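Local coordinates for thiosulfate reductase (Thermus thermophilus, PDB 2VPZ), which probably acts as a molybdenum oxidoreductase on sulfur compounds, using bound molybdopterin guanine dinucleotide and a [4Fe-4S] cluster, at residues 460-465 and 470-475; 111-114 and 118-121. All blocks are in the same frame, centred on the assembly; numbering follows the deposited sequence.

Contact 1 of 2, residues 460-465 and 470-475; sequences DLYVAI and QEHVMW. With MGD (2-amino-5,6-dimercapto-7-methyl-3,7,8a,9-tetrahydro-8-oxa-1,3,9,10-tetraaza-anthracen-4-one guanosine dinucleotide), chain H.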
loop_
_atom_site.group_PDB
_atom_site.type_symbol
_atom_site.label_atom_id
_atom_site.label_comp_id
_atom_site.label_asym_id
_atom_site.label_seq_id
_atom_site.Cartn_x
_atom_site.Cartn_y
_atom_site.Cartn_z
ATOM N N ASP A 460 51.192 8.744 43.177
ATOM C CA ASP A 460 52.561 9.214 42.980
ATOM C C ASP A 460 52.828 9.286 41.455
ATOM O O ASP A 460 53.517 10.193 40.987
ATOM C CB ASP A 460 53.604 8.321 43.677
ATOM C CG ASP A 460 53.640 8.521 45.204
ATOM O OD1 ASP A 460 53.341 9.648 45.657
ATOM O OD2 ASP A 460 53.979 7.556 45.927
ATOM N N LEU A 461 52.291 8.346 40.684
ATOM C CA LEU A 461 52.444 8.379 39.225
ATOM C C LEU A 461 51.181 7.904 38.461
ATOM O O LEU A 461 50.563 6.895 38.813
ATOM C CB LEU A 461 53.677 7.560 38.752
ATOM C CG LEU A 461 53.893 7.364 37.238
ATOM C CD1 LEU A 461 54.577 8.605 36.618
ATOM C CD2 LEU A 461 54.716 6.079 36.962
ATOM N N TYR A 462 50.772 8.672 37.457
ATOM C CA TYR A 462 49.622 8.326 36.634
ATOM C C TYR A 462 49.909 8.612 35.134
ATOM O O TYR A 462 50.002 9.766 34.694
ATOM C CB TYR A 462 48.325 9.038 37.126
ATOM C CG TYR A 462 47.193 9.112 36.113
ATOM C CD1 TYR A 462 46.832 7.994 35.343
ATOM C CD2 TYR A 462 46.524 10.319 35.869
ATOM C CE1 TYR A 462 45.837 8.074 34.342
ATOM C CE2 TYR A 462 45.531 10.419 34.877
ATOM C CZ TYR A 462 45.188 9.296 34.110
ATOM O OH TYR A 462 44.228 9.391 33.136
ATOM N N VAL A 463 50.124 7.547 34.364
ATOM C CA VAL A 463 50.410 7.685 32.942
ATOM C C VAL A 463 49.187 7.258 32.085
ATOM O O VAL A 463 48.462 6.313 32.417
ATOM C CB VAL A 463 51.698 6.882 32.491
ATOM C CG1 VAL A 463 52.164 7.387 31.125
ATOM C CG2 VAL A 463 52.839 7.045 33.543
ATOM N N ALA A 464 48.922 7.983 30.996
ATOM C CA ALA A 464 47.817 7.679 30.084
ATOM C C ALA A 464 48.318 7.668 28.640
ATOM O O ALA A 464 48.928 8.629 28.197
ATOM C CB ALA A 464 46.653 8.703 30.262
ATOM N N ILE A 465 48.048 6.570 27.925
ATOM C CA ILE A 465 48.473 6.358 26.518
ATOM C C ILE A 465 47.169 6.389 25.693
ATOM O O ILE A 465 46.305 5.512 25.833
ATOM C CB ILE A 465 49.225 4.994 26.401
ATOM C CG1 ILE A 465 50.058 4.749 27.663
ATOM C CG2 ILE A 465 50.094 4.973 25.128
ATOM C CD1 ILE A 465 51.079 3.598 27.578
ATOM N N GLN A 470 41.006 13.693 25.784
ATOM C CA GLN A 470 39.764 13.448 26.538
ATOM C C GLN A 470 39.805 14.087 27.934
ATOM O O GLN A 470 40.845 14.595 28.333
ATOM C CB GLN A 470 39.559 11.965 26.671
ATOM C CG GLN A 470 39.373 11.228 25.382
ATOM C CD GLN A 470 37.994 10.608 25.302
ATOM O OE1 GLN A 470 37.626 9.947 24.326
ATOM N NE2 GLN A 470 37.214 10.828 26.367
ATOM N N GLU A 471 38.716 14.018 28.695
ATOM C CA GLU A 471 38.757 14.615 30.029
ATOM C C GLU A 471 39.652 13.872 31.049
ATOM O O GLU A 471 40.156 14.499 31.987
ATOM C CB GLU A 471 37.355 14.808 30.660
ATOM C CG GLU A 471 37.456 15.481 32.026
ATOM C CD GLU A 471 36.236 15.280 32.894
ATOM O OE1 GLU A 471 36.178 15.885 33.992
ATOM O OE2 GLU A 471 35.343 14.511 32.478
ATOM N N HIS A 472 39.879 12.572 30.902
ATOM C CA HIS A 472 40.745 11.816 31.850
ATOM C C HIS A 472 42.234 11.689 31.401
ATOM O O HIS A 472 43.047 11.179 32.151
ATOM C CB HIS A 472 40.291 10.376 32.062
ATOM C CG HIS A 472 40.629 9.470 30.950
ATOM N ND1 HIS A 472 41.723 8.675 30.926
ATOM C CD2 HIS A 472 40.087 9.374 29.740
ATOM C CE1 HIS A 472 41.846 8.117 29.742
ATOM N NE2 HIS A 472 40.850 8.528 28.996
ATOM N N VAL A 473 42.565 12.081 30.173
ATOM C CA VAL A 473 43.947 12.031 29.679
ATOM C C VAL A 473 44.694 13.302 30.179
ATOM O O VAL A 473 45.901 13.269 30.491
ATOM C CB VAL A 473 44.029 11.973 28.095
ATOM C CG1 VAL A 473 45.483 12.071 27.608
ATOM C CG2 VAL A 473 43.354 10.683 27.563
ATOM N N MET A 474 43.967 14.409 30.274
ATOM C CA MET A 474 44.497 15.681 30.736
ATOM C C MET A 474 44.561 15.836 32.278
ATOM O O MET A 474 44.585 16.945 32.813
ATOM C CB MET A 474 43.759 16.868 30.074
ATOM C CG MET A 474 43.530 16.729 28.551
ATOM S SD MET A 474 45.059 16.395 27.611
ATOM C CE MET A 474 45.972 17.982 27.831
ATOM N N TRP A 475 44.557 14.705 32.986
ATOM C CA TRP A 475 44.748 14.659 34.460
ATOM C C TRP A 475 46.061 13.913 34.719
ATOM O O TRP A 475 46.434 13.681 35.872
ATOM C CB TRP A 475 43.641 13.899 35.192
ATOM C CG TRP A 475 42.460 14.725 35.565
ATOM C CD1 TRP A 475 41.688 15.496 34.731
ATOM C CD2 TRP A 475 41.896 14.873 36.875
ATOM N NE1 TRP A 475 40.684 16.106 35.446
ATOM C CE2 TRP A 475 40.780 15.733 36.760
ATOM C CE3 TRP A 475 42.214 14.340 38.133
ATOM C CZ2 TRP A 475 39.992 16.101 37.865
ATOM C CZ3 TRP A 475 41.439 14.694 39.237
ATOM C CH2 TRP A 475 40.324 15.567 39.087
HETATM P PB MGD H . 35.628 4.214 25.180
HETATM O O1B MGD H . 34.687 5.251 25.715
HETATM O O2B MGD H . 35.669 3.947 23.707
HETATM O O3B MGD H . 35.360 2.942 26.136
HETATM O O3A MGD H . 34.986 1.026 27.711
HETATM P PA MGD H . 36.160 1.784 26.940
HETATM O O1A MGD H . 36.843 1.016 25.819
HETATM O O2A MGD H . 36.972 2.443 27.998
HETATM O "O5'" MGD H . 37.099 4.600 25.559
HETATM C "C5'" MGD H . 38.198 4.334 24.687
HETATM C "C4'" MGD H . 39.340 5.238 25.151
HETATM O "O4'" MGD H . 40.422 4.717 24.387
HETATM C "C3'" MGD H . 39.219 6.691 24.772
HETATM O "O3'" MGD H . 40.042 7.405 25.705
HETATM C "C2'" MGD H . 39.824 6.699 23.359
HETATM O "O2'" MGD H . 40.254 8.008 23.091
HETATM C "C1'" MGD H . 40.985 5.708 23.473
HETATM N N9 MGD H . 41.504 5.036 22.222
HETATM C C8 MGD H . 40.787 4.675 21.156
HETATM N N7 MGD H . 41.517 4.053 20.202
HETATM C C5 MGD H . 42.779 3.947 20.672
HETATM C C6 MGD H . 44.107 3.340 20.214
HETATM O O6 MGD H . 44.254 2.785 19.068
HETATM N N1 MGD H . 45.154 3.461 21.094
HETATM C C2 MGD H . 45.072 4.073 22.316
HETATM N N2 MGD H . 46.131 4.187 23.175
HETATM N N3 MGD H . 43.908 4.586 22.740
HETATM C C4 MGD H . 42.744 4.595 22.010
HETATM C C10 MGD H . 34.244 -0.077 27.105
HETATM C C11 MGD H . 33.436 -0.716 28.184
HETATM O O11 MGD H . 32.846 0.359 28.915
HETATM C C12 MGD H . 32.412 -1.711 27.778
HETATM S S12 MGD H . 32.770 -2.997 26.704
HETATM C C13 MGD H . 31.179 -1.707 28.286
HETATM S S13 MGD H . 29.936 -2.733 27.877
HETATM C C14 MGD H . 30.687 -0.843 29.313
HETATM N N15 MGD H . 29.640 0.044 28.730
HETATM C C16 MGD H . 29.253 1.066 29.564
HETATM C C17 MGD H . 27.955 1.744 29.583
HETATM O O17 MGD H . 27.057 1.442 28.741
HETATM N N18 MGD H . 27.745 2.671 30.520
HETATM C C19 MGD H . 28.666 3.018 31.439
HETATM N N19 MGD H . 28.446 4.021 32.343
HETATM N N20 MGD H . 29.851 2.405 31.480
HETATM C C21 MGD H . 30.217 1.478 30.601
HETATM N N22 MGD H . 31.444 0.948 30.646
HETATM C C23 MGD H . 31.897 -0.148 29.859
#
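At the C-terminal end of strand 462-466, in a parallel sheet of the molybdopterin oxidoreductase region, the chain leaves the strand and comes back on the side of Tyr462 and Ala464 to build part of an MGD pocket. Tyr462 spans the gap. With CG anti to the backbone N (chi1 161°), its ring points edge-on at the returning chain. Tyr462 OH donates to His472 O; the modelled OH-O distance of 2.4 Å is very short and its exact value doubtful. That oxygen lies at the ring edge, near the ring plane; farther back along the same edge, Tyr462 CE2 rests 4.0 Å from Trp475 CB. Closer to the cofactor, Ala464 CB packs 4.4 Å from Val473 CG1, while Val473 CG2 lies over a face of the neighbouring imidazole. His472 crosses Tyr462 at about a right angle and brings NE2 within 3.6 Å of MGD O3'. Gln470, bent at chi2, runs alongside the same ribose, its OE1 3.5 Å from MGD O2'; an alanine here would probably open a gap beside MGD O2' and leave the ribose flanked by His472 alone of the two side chains. The guanine is held by the main chain: MGD N2 donates to Ile465 O at 3.0 Å and 165°. Because adenine lacks that exocyclic amino group, this bond is consistent with selection for guanine.

Contact 2 of 2, residues 111-114 and 118-121; sequences KYRV and EEAL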
loop_
_atom_site.group_PDB
_atom_site.type_symbol
_atom_site.label_atom_id
_atom_site.label_comp_id
_atom_site.label_asym_id
_atom_site.label_seq_id
_atom_site.Cartn_x
_atom_site.Cartn_y
_atom_site.Cartn_z
ATOM N N LYS A 111 47.931 22.146 32.747
ATOM C CA LYS A 111 49.303 22.634 32.402
ATOM C C LYS A 111 50.360 21.570 32.011
ATOM O O LYS A 111 50.766 20.775 32.851
ATOM C CB LYS A 111 49.861 23.511 33.555
ATOM C CG LYS A 111 49.769 25.032 33.348
ATOM C CD LYS A 111 48.563 25.650 34.053
ATOM C CE LYS A 111 48.949 26.148 35.443
ATOM N NZ LYS A 111 48.086 27.283 35.908
ATOM N N TYR A 112 50.814 21.593 30.755
ATOM C CA TYR A 112 51.782 20.652 30.184
ATOM C C TYR A 112 52.928 21.323 29.424
ATOM O O TYR A 112 52.810 22.475 29.028
ATOM C CB TYR A 112 51.077 19.710 29.208
ATOM C CG TYR A 112 50.161 18.772 29.884
ATOM C CD1 TYR A 112 48.823 19.099 30.134
ATOM C CD2 TYR A 112 50.666 17.609 30.455
ATOM C CE1 TYR A 112 48.027 18.303 30.941
ATOM C CE2 TYR A 112 49.899 16.796 31.255
ATOM C CZ TYR A 112 48.566 17.137 31.504
ATOM O OH TYR A 112 47.816 16.371 32.342
ATOM N N ARG A 113 54.027 20.589 29.228
ATOM C CA ARG A 113 55.136 21.082 28.415
ATOM C C ARG A 113 55.561 19.904 27.518
ATOM O O ARG A 113 55.552 18.735 27.955
ATOM C CB ARG A 113 56.324 21.574 29.274
ATOM C CG ARG A 113 56.991 20.499 30.120
ATOM C CD ARG A 113 58.224 20.972 30.903
ATOM N NE ARG A 113 59.200 19.901 31.115
ATOM C CZ ARG A 113 59.078 18.886 31.967
ATOM N NH1 ARG A 113 58.000 18.782 32.731
ATOM N NH2 ARG A 113 60.023 17.941 32.046
ATOM N N VAL A 114 55.878 20.197 26.264
ATOM C CA VAL A 114 56.283 19.191 25.286
ATOM C C VAL A 114 57.576 18.500 25.753
ATOM O O VAL A 114 58.399 19.088 26.471
ATOM C CB VAL A 114 56.441 19.824 23.833
ATOM C CG1 VAL A 114 57.621 20.806 23.782
ATOM C CG2 VAL A 114 56.583 18.727 22.764
ATOM N N GLU A 118 62.378 10.021 24.537
ATOM C CA GLU A 118 63.475 9.612 25.416
ATOM C C GLU A 118 63.266 10.155 26.835
ATOM O O GLU A 118 63.269 9.397 27.818
ATOM C CB GLU A 118 64.823 10.081 24.829
ATOM C CG GLU A 118 65.076 9.646 23.354
ATOM C CD GLU A 118 64.123 10.321 22.324
ATOM O OE1 GLU A 118 63.907 11.550 22.417
ATOM O OE2 GLU A 118 63.632 9.612 21.411
ATOM N N GLU A 119 63.042 11.461 26.941
ATOM C CA GLU A 119 62.804 12.126 28.228
ATOM C C GLU A 119 61.524 11.650 28.948
ATOM O O GLU A 119 61.550 11.453 30.172
ATOM C CB GLU A 119 62.789 13.656 28.076
ATOM C CG GLU A 119 61.714 14.342 28.932
ATOM C CD GLU A 119 62.241 15.411 29.895
ATOM O OE1 GLU A 119 62.098 15.221 31.129
ATOM O OE2 GLU A 119 62.789 16.433 29.425
ATOM N N ALA A 120 60.422 11.473 28.218
ATOM C CA ALA A 120 59.153 11.009 28.815
ATOM C C ALA A 120 59.249 9.548 29.292
ATOM O O ALA A 120 58.758 9.209 30.380
ATOM C CB ALA A 120 57.963 11.162 27.795
ATOM N N LEU A 121 59.894 8.693 28.500
ATOM C CA LEU A 121 60.069 7.290 28.864
ATOM C C LEU A 121 61.019 7.076 30.080
ATOM O O LEU A 121 60.796 6.164 30.880
ATOM C CB LEU A 121 60.512 6.449 27.619
ATOM C CG LEU A 121 59.387 6.103 26.605
ATOM C CD1 LEU A 121 59.954 5.327 25.396
ATOM C CD2 LEU A 121 58.272 5.276 27.286
#
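Arg113 places CG between its own backbone N and carbonyl carbon (chi1 63°), then stretches from CG to NE, which carries the guanidinium off strand 112-114 toward Glu119 in the first turn of helix 117-134. Glu119 already leaves its helix toward the strand, and the bend at chi2 (124°) sets the carboxylate before the arginine. The two side chains cross at about a right angle and meet through one atom of each: Arg113 NH2 stands 3.5 Å from Glu119 OE1, a long salt bridge. OE1 sits at the guanidinium edge, near its plane, but the carboxylate plane is turned 79° from that of the guanidinium. The second oxygen therefore does not pair side by side with another nitrogen, and Glu119 OE2 stays 4.1 Å from the same NH2. With a single long approach near the surface, the attraction is probably electrostatic more than directional, and the groups may have some freedom to turn. Glu119 lies near the N-terminal end of its helix, where a negative charge is likely to be favoured by the helix dipole as well as by the arginine. Both side chains also touch Ile100 on strand 99-101, which pairs antiparallel with 112-114. Away from the annotated sites, this is a surface salt bridge across a tight strand-to-helix connection, joining the second strand of a two-stranded antiparallel sheet to the helix that follows it.

Overall arrangement
Following the chain from the N terminus, contact 2 comes first: strand 112-114 ends, two residues intervene, and helix 117-134 begins, so a short strand-to-helix turn is closed at the surface. Some 340 residues later, contact 1 closes the four residues between 460-465 and 470-475, folding the loop that leads to strand 479-481 back on strand 462-466. The two lie in series, neither nested nor crossing, with centres about 13 Å apart. They meet in space all the same: Tyr112 OH packs 3.3 Å from Met474 C and hydrogen-bonds Ala476 O. Helix 117-134 adds a second tie, its Ile124 and Met128 lying against Val463 and Leu461, so the outer two-stranded sheet is joined to the parallel, cofactor-binding one.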